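Local structure of uncharacterized protein, cytosolic disulfide reductase DsbM (Pseudomonas aeruginosa PAO1, 5HFI) at residues R39-T47 with H164-M172; S90-P98 with H123-A131. The protein is probably a cytosolic disulfide reductase of the thioredoxin superfamily, related to DsbA, and binds glutathione. All blocks are in the same frame, centred on the assembly; numbering follows the deposited sequence.

Interaction 1: R39-T47 with H164-M172; sequences RLHGGGMMT and HFADSRRLM
The imidazole of H164 meets the C-terminal end of strand 37-42: the N-H of G42 reaches its NE2 at 3.0 Å and 161°, a nearly straight bond that arrives tilted out of the ring plane. With NE2 accepting here, that nitrogen carries no proton. CG of H164 stands anti to its own backbone nitrogen (chi1 -175°), which carries the ring from the helix to the strand backbone, where the carbonyl oxygen of L40 lies at its edge. F165, next along, turns an edge to G42 O and one face to G44, whose CA forms a CH-pi contact 3.8 Å from the ring centroid; T47 CG2 meets CE1 of the ring obliquely. D167 is linked through a water, which donates to its OD1 and to S168 OG and also lies in the plane of the H41 ring, 3.0 Å from ND1. The hydroxyl of S168 sits 2.8 Å from G42 O and within reach of H164 O one helical turn back, a single proton with two possible acceptors. R169 then spans the glycine-rich turn with a chain extended from CG to NE: its NE bonds G43 O at 2.8 Å, while NH2 is held by G44 O, on a lone pair in the carbonyl plane, and by T47 OG1. L171 closes the series, with CD2 over the centre of the H41 ring, 4.0 Å from the centroid. The other nitrogen of that ring, NE2, is taken by H10. Segment 164-172 of helix 159-174 runs at 98° to segment 39-42 of an edge strand, 37-42, of the thioredoxin-type sheet, with strand 8-13 alongside 37-42 and helix 96-109 packed against L40, H164 and F165.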
ATOM      1  N   ARG A  39      -9.361  -5.050  -5.553  1.00 14.32           N
ATOM      2  CA  ARG A  39      -8.550  -6.112  -4.965  1.00 14.39           C
ATOM      3  C   ARG A  39      -7.128  -5.612  -4.760  1.00 17.29           C
ATOM      4  O   ARG A  39      -6.538  -5.015  -5.668  1.00 16.84           O
ATOM      5  CB  ARG A  39      -8.515  -7.351  -5.860  1.00 17.73           C
ATOM      6  CG  ARG A  39      -9.854  -7.790  -6.391  1.00 29.86           C
ATOM      7  CD  ARG A  39     -10.567  -8.739  -5.454  1.00 40.29           C
ATOM      8  NE  ARG A  39     -11.739  -9.318  -6.103  1.00 49.88           N
ATOM      9  CZ  ARG A  39     -11.759 -10.522  -6.664  1.00 53.17           C
ATOM     10  NH1 ARG A  39     -10.670 -11.278  -6.654  1.00 55.51           N
ATOM     11  NH2 ARG A  39     -12.867 -10.969  -7.237  1.00 53.93           N
ATOM     12  N   LEU A  40      -6.570  -5.880  -3.583  1.00 11.68           N
ATOM     13  CA  LEU A  40      -5.205  -5.488  -3.258  1.00 11.90           C
ATOM     14  C   LEU A  40      -4.251  -6.655  -3.474  1.00 13.10           C
ATOM     15  O   LEU A  40      -4.545  -7.791  -3.090  1.00 12.80           O
ATOM     16  CB  LEU A  40      -5.103  -4.994  -1.812  1.00 10.53           C
ATOM     17  CG  LEU A  40      -5.321  -3.501  -1.528  1.00 25.94           C
ATOM     18  CD1 LEU A  40      -6.545  -2.942  -2.229  1.00 24.43           C
ATOM     19  CD2 LEU A  40      -5.418  -3.254  -0.031  1.00 21.70           C
ATOM     20  N   HIS A  41      -3.104  -6.367  -4.087  1.00 12.60           N
ATOM     21  CA  HIS A  41      -2.066  -7.368  -4.340  1.00 14.31           C
ATOM     22  C   HIS A  41      -0.727  -6.813  -3.874  1.00 11.78           C
ATOM     23  O   HIS A  41      -0.126  -5.980  -4.559  1.00 11.10           O
ATOM     24  CB  HIS A  41      -1.996  -7.741  -5.815  1.00 14.70           C
ATOM     25  CG  HIS A  41      -3.310  -8.130  -6.411  1.00 14.63           C
ATOM     26  ND1 HIS A  41      -3.743  -9.438  -6.467  1.00 17.47           N
ATOM     27  CD2 HIS A  41      -4.276  -7.387  -7.003  1.00 16.37           C
ATOM     28  CE1 HIS A  41      -4.925  -9.482  -7.057  1.00 19.36           C
ATOM     29  NE2 HIS A  41      -5.270  -8.251  -7.388  1.00 19.53           N
ATOM     30  N   GLY A  42      -0.254  -7.285  -2.722  1.00 10.86           N
ATOM     31  CA  GLY A  42       1.053  -6.879  -2.236  1.00 10.50           C
ATOM     32  C   GLY A  42       2.153  -7.638  -2.956  1.00 11.36           C
ATOM     33  O   GLY A  42       2.137  -8.871  -3.017  1.00 12.41           O
ATOM     34  N   GLY A  43       3.117  -6.897  -3.502  1.00 26.78           N
ATOM     35  CA  GLY A  43       4.163  -7.489  -4.314  1.00 28.49           C
ATOM     36  C   GLY A  43       5.435  -7.868  -3.594  1.00 30.13           C
ATOM     37  O   GLY A  43       6.275  -8.565  -4.171  1.00 32.08           O
ATOM     38  N   GLY A  44       5.608  -7.430  -2.349  1.00 29.84           N
ATOM     39  CA  GLY A  44       6.801  -7.760  -1.593  1.00 31.66           C
ATOM     40  C   GLY A  44       8.055  -7.130  -2.157  1.00 33.69           C
ATOM     41  O   GLY A  44       8.991  -7.834  -2.551  1.00 35.96           O
ATOM     42  N   MET A  45       8.083  -5.796  -2.198  1.00 33.31           N
ATOM     43  CA  MET A  45       9.217  -5.091  -2.787  1.00 35.52           C
ATOM     44  C   MET A  45      10.491  -5.324  -1.984  1.00 37.86           C
ATOM     45  O   MET A  45      11.543  -5.650  -2.547  1.00 40.60           O
ATOM     46  CB  MET A  45       8.903  -3.597  -2.887  1.00 34.80           C
ATOM     47  CG  MET A  45      10.038  -2.743  -3.422  1.00 37.33           C
ATOM     48  SD  MET A  45       9.538  -1.022  -3.628  1.00 36.74           S
ATOM     49  CE  MET A  45       9.773  -0.398  -1.965  1.00 36.62           C
ATOM     50  N   MET A  46      10.417  -5.167  -0.665  1.00 37.28           N
ATOM     51  CA  MET A  46      11.579  -5.275   0.217  1.00 39.68           C
ATOM     52  C   MET A  46      11.393  -6.482   1.134  1.00 39.68           C
ATOM     53  O   MET A  46      11.003  -6.347   2.295  1.00 38.99           O
ATOM     54  CB  MET A  46      11.772  -3.976   1.008  1.00 39.80           C
ATOM     55  CG  MET A  46      11.629  -2.725   0.156  1.00 39.45           C
ATOM     56  SD  MET A  46      11.982  -1.198   1.045  1.00 40.33           S
ATOM     57  CE  MET A  46      13.767  -1.251   1.106  1.00 44.31           C
ATOM     58  N   THR A  47      11.684  -7.667   0.602  1.00 40.93           N
ATOM     59  CA  THR A  47      11.610  -8.900   1.381  1.00 41.57           C
ATOM     60  C   THR A  47      12.931  -9.665   1.330  1.00 45.35           C
ATOM     61  O   THR A  47      13.519  -9.840   0.262  1.00 47.16           O
ATOM     62  CB  THR A  47      10.479  -9.820   0.884  1.00 39.74           C
ATOM     63  OG1 THR A  47      10.701 -10.160  -0.490  1.00 40.62           O
ATOM     64  CG2 THR A  47       9.127  -9.130   1.022  1.00 36.51           C
ATOM     65  N   HIS A 164       0.538 -15.170  -1.077  1.00 13.56           N
ATOM     66  CA  HIS A 164       0.068 -13.894  -1.609  1.00 11.60           C
ATOM     67  C   HIS A 164       1.143 -13.220  -2.454  1.00 11.25           C
ATOM     68  O   HIS A 164       0.854 -12.713  -3.545  1.00 11.68           O
ATOM     69  CB  HIS A 164      -0.362 -12.982  -0.457  1.00  9.83           C
ATOM     70  CG  HIS A 164      -0.983 -11.691  -0.899  1.00 14.65           C
ATOM     71  ND1 HIS A 164      -2.261 -11.618  -1.412  1.00 13.90           N
ATOM     72  CD2 HIS A 164      -0.510 -10.422  -0.887  1.00 17.24           C
ATOM     73  CE1 HIS A 164      -2.546 -10.361  -1.704  1.00 13.72           C
ATOM     74  NE2 HIS A 164      -1.500  -9.615  -1.395  1.00 13.06           N
ATOM     75  N   PHE A 165       2.385 -13.199  -1.959  1.00 12.21           N
ATOM     76  CA  PHE A 165       3.492 -12.633  -2.725  1.00 10.79           C
ATOM     77  C   PHE A 165       3.666 -13.352  -4.059  1.00 12.44           C
ATOM     78  O   PHE A 165       3.838 -12.715  -5.103  1.00 13.62           O
ATOM     79  CB  PHE A 165       4.790 -12.717  -1.919  1.00 11.82           C
ATOM     80  CG  PHE A 165       4.933 -11.652  -0.874  1.00 18.30           C
ATOM     81  CD1 PHE A 165       5.801 -11.830   0.189  1.00 20.33           C
ATOM     82  CD2 PHE A 165       4.208 -10.475  -0.951  1.00 18.37           C
ATOM     83  CE1 PHE A 165       5.947 -10.857   1.157  1.00 19.11           C
ATOM     84  CE2 PHE A 165       4.346  -9.499   0.015  1.00 17.65           C
ATOM     85  CZ  PHE A 165       5.221  -9.689   1.071  1.00 15.38           C
ATOM     86  N   ALA A 166       3.653 -14.687  -4.034  1.00 14.20           N
ATOM     87  CA  ALA A 166       3.832 -15.451  -5.264  1.00 15.32           C
ATOM     88  C   ALA A 166       2.715 -15.161  -6.255  1.00 16.70           C
ATOM     89  O   ALA A 166       2.964 -14.995  -7.454  1.00 15.92           O
ATOM     90  CB  ALA A 166       3.896 -16.946  -4.949  1.00 17.58           C
ATOM     91  N   ASP A 167       1.476 -15.088  -5.763  1.00 13.33           N
ATOM     92  CA  ASP A 167       0.348 -14.736  -6.618  1.00 18.71           C
ATOM     93  C   ASP A 167       0.526 -13.348  -7.223  1.00 13.21           C
ATOM     94  O   ASP A 167       0.294 -13.150  -8.421  1.00 13.53           O
ATOM     95  CB  ASP A 167      -0.950 -14.816  -5.809  1.00 22.58           C
ATOM     96  CG  ASP A 167      -2.190 -14.755  -6.680  1.00 41.50           C
ATOM     97  OD1 ASP A 167      -2.878 -13.709  -6.658  1.00 46.19           O
ATOM     98  OD2 ASP A 167      -2.477 -15.755  -7.376  1.00 50.43           O
ATOM     99  N   SER A 168       0.937 -12.372  -6.409  1.00 11.39           N
ATOM    100  CA  SER A 168       1.102 -11.010  -6.909  1.00 11.10           C
ATOM    101  C   SER A 168       2.197 -10.931  -7.963  1.00 11.78           C
ATOM    102  O   SER A 168       2.040 -10.247  -8.981  1.00 11.84           O
ATOM    103  CB  SER A 168       1.414 -10.056  -5.756  1.00 11.55           C
ATOM    104  OG  SER A 168       0.357 -10.007  -4.811  1.00 14.40           O
ATOM    105  N   ARG A 169       3.318 -11.616  -7.738  1.00 11.08           N
ATOM    106  CA  ARG A 169       4.431 -11.509  -8.677  1.00 12.39           C
ATOM    107  C   ARG A 169       4.133 -12.209  -9.995  1.00 15.38           C
ATOM    108  O   ARG A 169       4.638 -11.791 -11.044  1.00 14.58           O
ATOM    109  CB  ARG A 169       5.701 -12.062  -8.041  1.00 16.24           C
ATOM    110  CG  ARG A 169       6.214 -11.168  -6.939  1.00 21.31           C
ATOM    111  CD  ARG A 169       6.975 -11.936  -5.884  1.00 31.73           C
ATOM    112  NE  ARG A 169       7.498 -11.036  -4.861  1.00 36.52           N
ATOM    113  CZ  ARG A 169       8.125 -11.439  -3.763  1.00 35.56           C
ATOM    114  NH1 ARG A 169       8.308 -12.733  -3.541  1.00 33.80           N
ATOM    115  NH2 ARG A 169       8.568 -10.548  -2.886  1.00 36.20           N
ATOM    116  N   ARG A 170       3.320 -13.268  -9.966  1.00 13.97           N
ATOM    117  CA  ARG A 170       2.907 -13.893 -11.216  1.00 16.99           C
ATOM    118  C   ARG A 170       1.959 -12.995 -11.995  1.00 14.82           C
ATOM    119  O   ARG A 170       2.016 -12.961 -13.230  1.00 15.99           O
ATOM    120  CB  ARG A 170       2.268 -15.249 -10.935  1.00 16.71           C
ATOM    121  CG  ARG A 170       3.257 -16.265 -10.424  1.00 26.89           C
ATOM    122  CD  ARG A 170       2.589 -17.592 -10.161  1.00 34.53           C
ATOM    123  NE  ARG A 170       3.587 -18.575  -9.783  1.00 41.63           N
ATOM    124  CZ  ARG A 170       3.359 -19.880  -9.767  1.00 53.21           C
ATOM    125  NH1 ARG A 170       2.161 -20.336 -10.114  1.00 55.77           N
ATOM    126  NH2 ARG A 170       4.316 -20.728  -9.409  1.00 56.47           N
ATOM    127  N   LEU A 171       1.093 -12.260 -11.296  1.00 13.43           N
ATOM    128  CA  LEU A 171       0.263 -11.264 -11.961  1.00 14.45           C
ATOM    129  C   LEU A 171       1.122 -10.165 -12.577  1.00 16.26           C
ATOM    130  O   LEU A 171       0.926  -9.788 -13.738  1.00 13.97           O
ATOM    131  CB  LEU A 171      -0.745 -10.681 -10.969  1.00 13.50           C
ATOM    132  CG  LEU A 171      -1.686  -9.610 -11.521  1.00 16.51           C
ATOM    133  CD1 LEU A 171      -2.512 -10.170 -12.669  1.00 20.24           C
ATOM    134  CD2 LEU A 171      -2.584  -9.079 -10.417  1.00 19.22           C
ATOM    135  N   MET A 172       2.089  -9.644 -11.814  1.00 12.46           N
ATOM    136  CA  MET A 172       3.011  -8.650 -12.360  1.00 13.92           C
ATOM    137  C   MET A 172       3.727  -9.185 -13.591  1.00 15.11           C
ATOM    138  O   MET A 172       3.917  -8.458 -14.573  1.00 17.46           O
ATOM    139  CB  MET A 172       4.045  -8.245 -11.313  1.00 17.71           C
ATOM    140  CG  MET A 172       3.485  -7.774 -10.001  1.00 28.10           C
ATOM    141  SD  MET A 172       4.640  -6.678  -9.175  1.00 45.23           S
ATOM    142  CE  MET A 172       4.988  -5.510 -10.490  1.00 41.91           C
TER
HETATM  143  O   HOH W   1      -2.165 -11.485  -5.017  1.00 15.34           O

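Interaction 2: S90-P98 with H123-A131; sequences SAVFDSAPP and HYVEGRRIA
A131 fits its methyl group into the bend of 90-98, where CB lies 3.4 Å from V92 O and also touches V92 CG1 and D94 CB. Its carbonyl oxygen lies against the ring of P97, 3.5 Å from CG. A water also joins the two backbones, donating to V92 O and accepting from A131 N at 3.0 Å, so two loops with no direct backbone hydrogen bond across them are still tied together. R129 reaches the opposite end of the same segment. A bend at chi3 (-85°) folds its chain over A91, whose CB packs 3.8 Å from CD, and brings NH1 to S90 OG at 3.0 Å. The bond is bent, 131° at the hydrogen, although the hydroxyl lies close to the guanidinium plane. D88 holds both partners, bonding S90 OG and forming a salt bridge with R129 NH1, so the carboxylate probably offsets the arginine charge at this rim. The contact belongs to the helical part inserted in the DsbA-like thioredoxin fold: 90-98 leads into helix 96-109, with D94 OD2 accepting from A96 N as a helix cap, and 123-131 leaves helix 112-124 through G127, whose phi is positive. P98, at the start of the first of these helices, sets CD 3.5 Å from I130 O and CG against I130 CD1. On the inner side H123 brings the edge of its ring toward the face of F93 in an offset edge-to-face pair, centroids 5.0 Å apart and planes at 64°; CE1 makes the nearest approach, to F93 CZ. H123 CD2 lies over the face of Y124, and Y81 and L85, from helix 79-85, and L16, from the loop just ahead of C17, also touch the imidazole.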
ATOM      1  N   SER A  90      18.576   1.690  13.666  1.00 37.73           N
ATOM      2  CA  SER A  90      18.063   0.385  14.066  1.00 43.75           C
ATOM      3  C   SER A  90      16.714   0.044  13.441  1.00 47.67           C
ATOM      4  O   SER A  90      16.131  -0.989  13.788  1.00 50.93           O
ATOM      5  CB  SER A  90      17.955   0.311  15.591  1.00 48.18           C
ATOM      6  OG  SER A  90      16.991   1.228  16.077  1.00 50.02           O
ATOM      7  N   ALA A  91      16.202   0.877  12.541  1.00 42.07           N
ATOM      8  CA  ALA A  91      14.956   0.577  11.853  1.00 37.56           C
ATOM      9  C   ALA A  91      15.228  -0.272  10.618  1.00 39.67           C
ATOM     10  O   ALA A  91      16.283  -0.164   9.987  1.00 38.24           O
ATOM     11  CB  ALA A  91      14.231   1.865  11.457  1.00 32.06           C
ATOM     12  N   VAL A  92      14.268  -1.130  10.277  1.00 33.11           N
ATOM     13  CA  VAL A  92      14.387  -2.021   9.129  1.00 28.31           C
ATOM     14  C   VAL A  92      13.207  -1.781   8.198  1.00 25.23           C
ATOM     15  O   VAL A  92      12.056  -1.705   8.646  1.00 21.88           O
ATOM     16  CB  VAL A  92      14.473  -3.500   9.558  1.00 36.86           C
ATOM     17  CG1 VAL A  92      13.267  -3.905  10.398  1.00 37.73           C
ATOM     18  CG2 VAL A  92      14.614  -4.405   8.342  1.00 37.35           C
ATOM     19  N   PHE A  93      13.498  -1.632   6.907  1.00 18.74           N
ATOM     20  CA  PHE A  93      12.459  -1.511   5.889  1.00 19.17           C
ATOM     21  C   PHE A  93      12.166  -2.912   5.369  1.00 25.42           C
ATOM     22  O   PHE A  93      12.866  -3.429   4.495  1.00 24.90           O
ATOM     23  CB  PHE A  93      12.882  -0.557   4.776  1.00 28.14           C
ATOM     24  CG  PHE A  93      12.671   0.894   5.110  1.00 31.51           C
ATOM     25  CD1 PHE A  93      12.636   1.319   6.428  1.00 37.60           C
ATOM     26  CD2 PHE A  93      12.488   1.831   4.106  1.00 33.39           C
ATOM     27  CE1 PHE A  93      12.438   2.651   6.738  1.00 41.48           C
ATOM     28  CE2 PHE A  93      12.290   3.164   4.411  1.00 34.43           C
ATOM     29  CZ  PHE A  93      12.265   3.574   5.727  1.00 38.94           C
ATOM     30  N   ASP A  94      11.131  -3.531   5.931  1.00 13.83           N
ATOM     31  CA  ASP A  94      10.715  -4.890   5.611  1.00 13.89           C
ATOM     32  C   ASP A  94       9.269  -4.834   5.144  1.00 11.47           C
ATOM     33  O   ASP A  94       8.384  -4.447   5.913  1.00 12.88           O
ATOM     34  CB  ASP A  94      10.858  -5.795   6.842  1.00 16.17           C
ATOM     35  CG  ASP A  94      10.661  -7.272   6.525  1.00 22.71           C
ATOM     36  OD1 ASP A  94      10.961  -8.111   7.409  1.00 20.73           O
ATOM     37  OD2 ASP A  94      10.199  -7.593   5.405  1.00 17.80           O
ATOM     38  N   SER A  95       9.028  -5.222   3.889  1.00 11.87           N
ATOM     39  CA  SER A  95       7.682  -5.126   3.334  1.00 10.95           C
ATOM     40  C   SER A  95       6.759  -6.233   3.826  1.00 12.05           C
ATOM     41  O   SER A  95       5.538  -6.120   3.669  1.00 12.09           O
ATOM     42  CB  SER A  95       7.742  -5.156   1.806  1.00 15.19           C
ATOM     43  OG  SER A  95       8.390  -4.003   1.296  1.00 17.71           O
ATOM     44  N   ALA A  96       7.313  -7.296   4.417  1.00  9.84           N
ATOM     45  CA  ALA A  96       6.478  -8.451   4.755  1.00  9.68           C
ATOM     46  C   ALA A  96       5.536  -8.169   5.917  1.00  9.18           C
ATOM     47  O   ALA A  96       4.326  -8.430   5.773  1.00 11.38           O
ATOM     48  CB  ALA A  96       7.358  -9.678   5.015  1.00 10.69           C
ATOM     49  N   PRO A  97       5.978  -7.657   7.065  1.00  8.65           N
ATOM     50  CA  PRO A  97       5.045  -7.452   8.187  1.00  8.89           C
ATOM     51  C   PRO A  97       3.903  -6.506   7.837  1.00  7.42           C
ATOM     52  O   PRO A  97       2.742  -6.839   8.117  1.00  7.37           O
ATOM     53  CB  PRO A  97       5.940  -6.897   9.308  1.00  9.58           C
ATOM     54  CG  PRO A  97       7.298  -7.441   8.982  1.00 12.50           C
ATOM     55  CD  PRO A  97       7.375  -7.413   7.483  1.00 10.57           C
ATOM     56  N   PRO A  98       4.156  -5.333   7.231  1.00  7.10           N
ATOM     57  CA  PRO A  98       3.008  -4.475   6.888  1.00  7.60           C
ATOM     58  C   PRO A  98       2.068  -5.115   5.885  1.00  7.37           C
ATOM     59  O   PRO A  98       0.856  -4.876   5.947  1.00  6.64           O
ATOM     60  CB  PRO A  98       3.654  -3.207   6.310  1.00  8.17           C
ATOM     61  CG  PRO A  98       5.044  -3.550   6.040  1.00  9.37           C
ATOM     62  CD  PRO A  98       5.426  -4.624   6.993  1.00  7.90           C
ATOM     63  N   HIS A 123       4.015   5.416   8.697  1.00  7.66           N
ATOM     64  CA  HIS A 123       5.381   5.455   8.200  1.00  8.23           C
ATOM     65  C   HIS A 123       5.803   6.864   7.726  1.00 13.23           C
ATOM     66  O   HIS A 123       6.687   7.429   8.305  1.00 10.84           O
ATOM     67  CB  HIS A 123       5.512   4.478   7.058  1.00  8.34           C
ATOM     68  CG  HIS A 123       6.874   4.378   6.450  1.00 12.64           C
ATOM     69  ND1 HIS A 123       7.886   3.643   7.013  1.00 16.25           N
ATOM     70  CD2 HIS A 123       7.353   4.830   5.277  1.00 10.63           C
ATOM     71  CE1 HIS A 123       8.935   3.680   6.229  1.00 12.50           C
ATOM     72  NE2 HIS A 123       8.643   4.405   5.176  1.00 17.00           N
ATOM     73  N   TYR A 124       5.060   7.437   6.763  1.00 11.45           N
ATOM     74  CA  TYR A 124       5.501   8.668   6.112  1.00  9.79           C
ATOM     75  C   TYR A 124       5.168   9.923   6.911  1.00 10.22           C
ATOM     76  O   TYR A 124       5.867  10.934   6.784  1.00 11.68           O
ATOM     77  CB  TYR A 124       4.882   8.761   4.717  1.00 10.29           C
ATOM     78  CG  TYR A 124       5.410   7.725   3.757  1.00 10.57           C
ATOM     79  CD1 TYR A 124       6.692   7.835   3.232  1.00 11.76           C
ATOM     80  CD2 TYR A 124       4.634   6.631   3.388  1.00 15.13           C
ATOM     81  CE1 TYR A 124       7.182   6.895   2.358  1.00 15.08           C
ATOM     82  CE2 TYR A 124       5.118   5.681   2.515  1.00 16.06           C
ATOM     83  CZ  TYR A 124       6.394   5.822   2.003  1.00 16.49           C
ATOM     84  OH  TYR A 124       6.900   4.890   1.132  1.00 16.35           O
ATOM     85  N   VAL A 125       4.113   9.895   7.715  1.00 12.01           N
ATOM     86  CA  VAL A 125       3.717  11.050   8.512  1.00 10.54           C
ATOM     87  C   VAL A 125       4.227  10.941   9.942  1.00 16.80           C
ATOM     88  O   VAL A 125       4.831  11.876  10.466  1.00 16.83           O
ATOM     89  CB  VAL A 125       2.183  11.222   8.473  1.00 14.39           C
ATOM     90  CG1 VAL A 125       1.749  12.327   9.422  1.00 15.11           C
ATOM     91  CG2 VAL A 125       1.724  11.515   7.055  1.00 13.68           C
ATOM     92  N   GLU A 126       4.007   9.795  10.579  1.00 10.74           N
ATOM     93  CA  GLU A 126       4.314   9.627  11.993  1.00 11.76           C
ATOM     94  C   GLU A 126       5.707   9.070  12.253  1.00 12.12           C
ATOM     95  O   GLU A 126       6.167   9.114  13.399  1.00 17.99           O
ATOM     96  CB  GLU A 126       3.272   8.712  12.645  1.00 11.33           C
ATOM     97  CG  GLU A 126       1.887   9.333  12.734  1.00 22.40           C
ATOM     98  CD  GLU A 126       0.789   8.300  12.946  1.00 31.92           C
ATOM     99  OE1 GLU A 126      -0.285   8.441  12.319  1.00 41.71           O
ATOM    100  OE2 GLU A 126       1.005   7.351  13.733  1.00 38.80           O
ATOM    101  N   GLY A 127       6.385   8.552  11.233  1.00 13.19           N
ATOM    102  CA  GLY A 127       7.711   7.997  11.432  1.00 13.90           C
ATOM    103  C   GLY A 127       7.739   6.758  12.297  1.00 15.98           C
ATOM    104  O   GLY A 127       8.736   6.512  12.985  1.00 14.93           O
ATOM    105  N   ARG A 128       6.665   5.974  12.291  1.00 12.55           N
ATOM    106  CA  ARG A 128       6.618   4.743  13.063  1.00 15.71           C
ATOM    107  C   ARG A 128       7.357   3.623  12.337  1.00 13.27           C
ATOM    108  O   ARG A 128       7.606   3.686  11.129  1.00 12.93           O
ATOM    109  CB  ARG A 128       5.171   4.323  13.323  1.00 12.87           C
ATOM    110  CG  ARG A 128       4.286   5.426  13.868  1.00 14.90           C
ATOM    111  CD  ARG A 128       4.773   5.903  15.220  1.00 26.81           C
ATOM    112  NE  ARG A 128       4.981   4.794  16.149  1.00 34.50           N
ATOM    113  CZ  ARG A 128       4.009   4.204  16.838  1.00 32.94           C
ATOM    114  NH1 ARG A 128       2.753   4.611  16.704  1.00 31.50           N
ATOM    115  NH2 ARG A 128       4.294   3.204  17.662  1.00 26.23           N
ATOM    116  N   ARG A 129       7.699   2.580  13.092  1.00 12.93           N
ATOM    117  CA  ARG A 129       8.420   1.425  12.557  1.00 14.29           C
ATOM    118  C   ARG A 129       7.388   0.366  12.179  1.00 13.08           C
ATOM    119  O   ARG A 129       7.047  -0.511  12.971  1.00 13.50           O
ATOM    120  CB  ARG A 129       9.444   0.914  13.565  1.00 14.57           C
ATOM    121  CG  ARG A 129      10.458   1.979  13.952  1.00 21.58           C
ATOM    122  CD  ARG A 129      11.786   1.381  14.352  1.00 36.20           C
ATOM    123  NE  ARG A 129      11.769   1.013  15.756  1.00 43.91           N
ATOM    124  CZ  ARG A 129      12.864   0.754  16.456  1.00 52.42           C
ATOM    125  NH1 ARG A 129      14.055   0.838  15.871  1.00 56.91           N
ATOM    126  NH2 ARG A 129      12.773   0.422  17.737  1.00 52.76           N
ATOM    127  N   ILE A 130       6.893   0.449  10.938  1.00 12.77           N
ATOM    128  CA  ILE A 130       5.811  -0.431  10.496  1.00  8.70           C
ATOM    129  C   ILE A 130       6.270  -1.856  10.242  1.00 11.48           C
ATOM    130  O   ILE A 130       5.438  -2.719   9.937  1.00 13.07           O
ATOM    131  CB  ILE A 130       5.129   0.120   9.227  1.00 13.72           C
ATOM    132  CG1 ILE A 130       6.117   0.180   8.066  1.00 16.25           C
ATOM    133  CG2 ILE A 130       4.550   1.502   9.496  1.00 16.43           C
ATOM    134  CD1 ILE A 130       5.486   0.590   6.752  1.00 18.89           C
ATOM    135  N   ALA A 131       7.565  -2.139  10.358  1.00 10.86           N
ATOM    136  CA  ALA A 131       8.029  -3.514  10.281  1.00 11.92           C
ATOM    137  C   ALA A 131       7.933  -4.241  11.613  1.00 17.08           C
ATOM    138  O   ALA A 131       8.206  -5.444  11.667  1.00 16.64           O
ATOM    139  CB  ALA A 131       9.476  -3.561   9.783  1.00 18.56           C
TER
HETATM  140  O   HOH W   2       9.886  -0.260   9.903  1.00 17.46           O

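Interaction 2 is nested within the chain loop closed by interaction 1, and the two, centres about 18 Å apart, meet where the glycine-rich turn runs past the start of helix 96-109. There M46 O is 2.8 Å from S95 N, a probable hydrogen bond, and M46 CB packs against F93 O at 3.7 Å. D14 extends the junction, bonding M45 N and S95 OG. Interaction 1 supplies M45 to the glutathione pocket, and G43 lies about 4 Å from the side chain of F180 and about 9 Å from that of C17. Interaction 2 stays second-shell, with the side chain of F93 about 10 Å from the ligand and those of H123 and C17 about 9 Å apart.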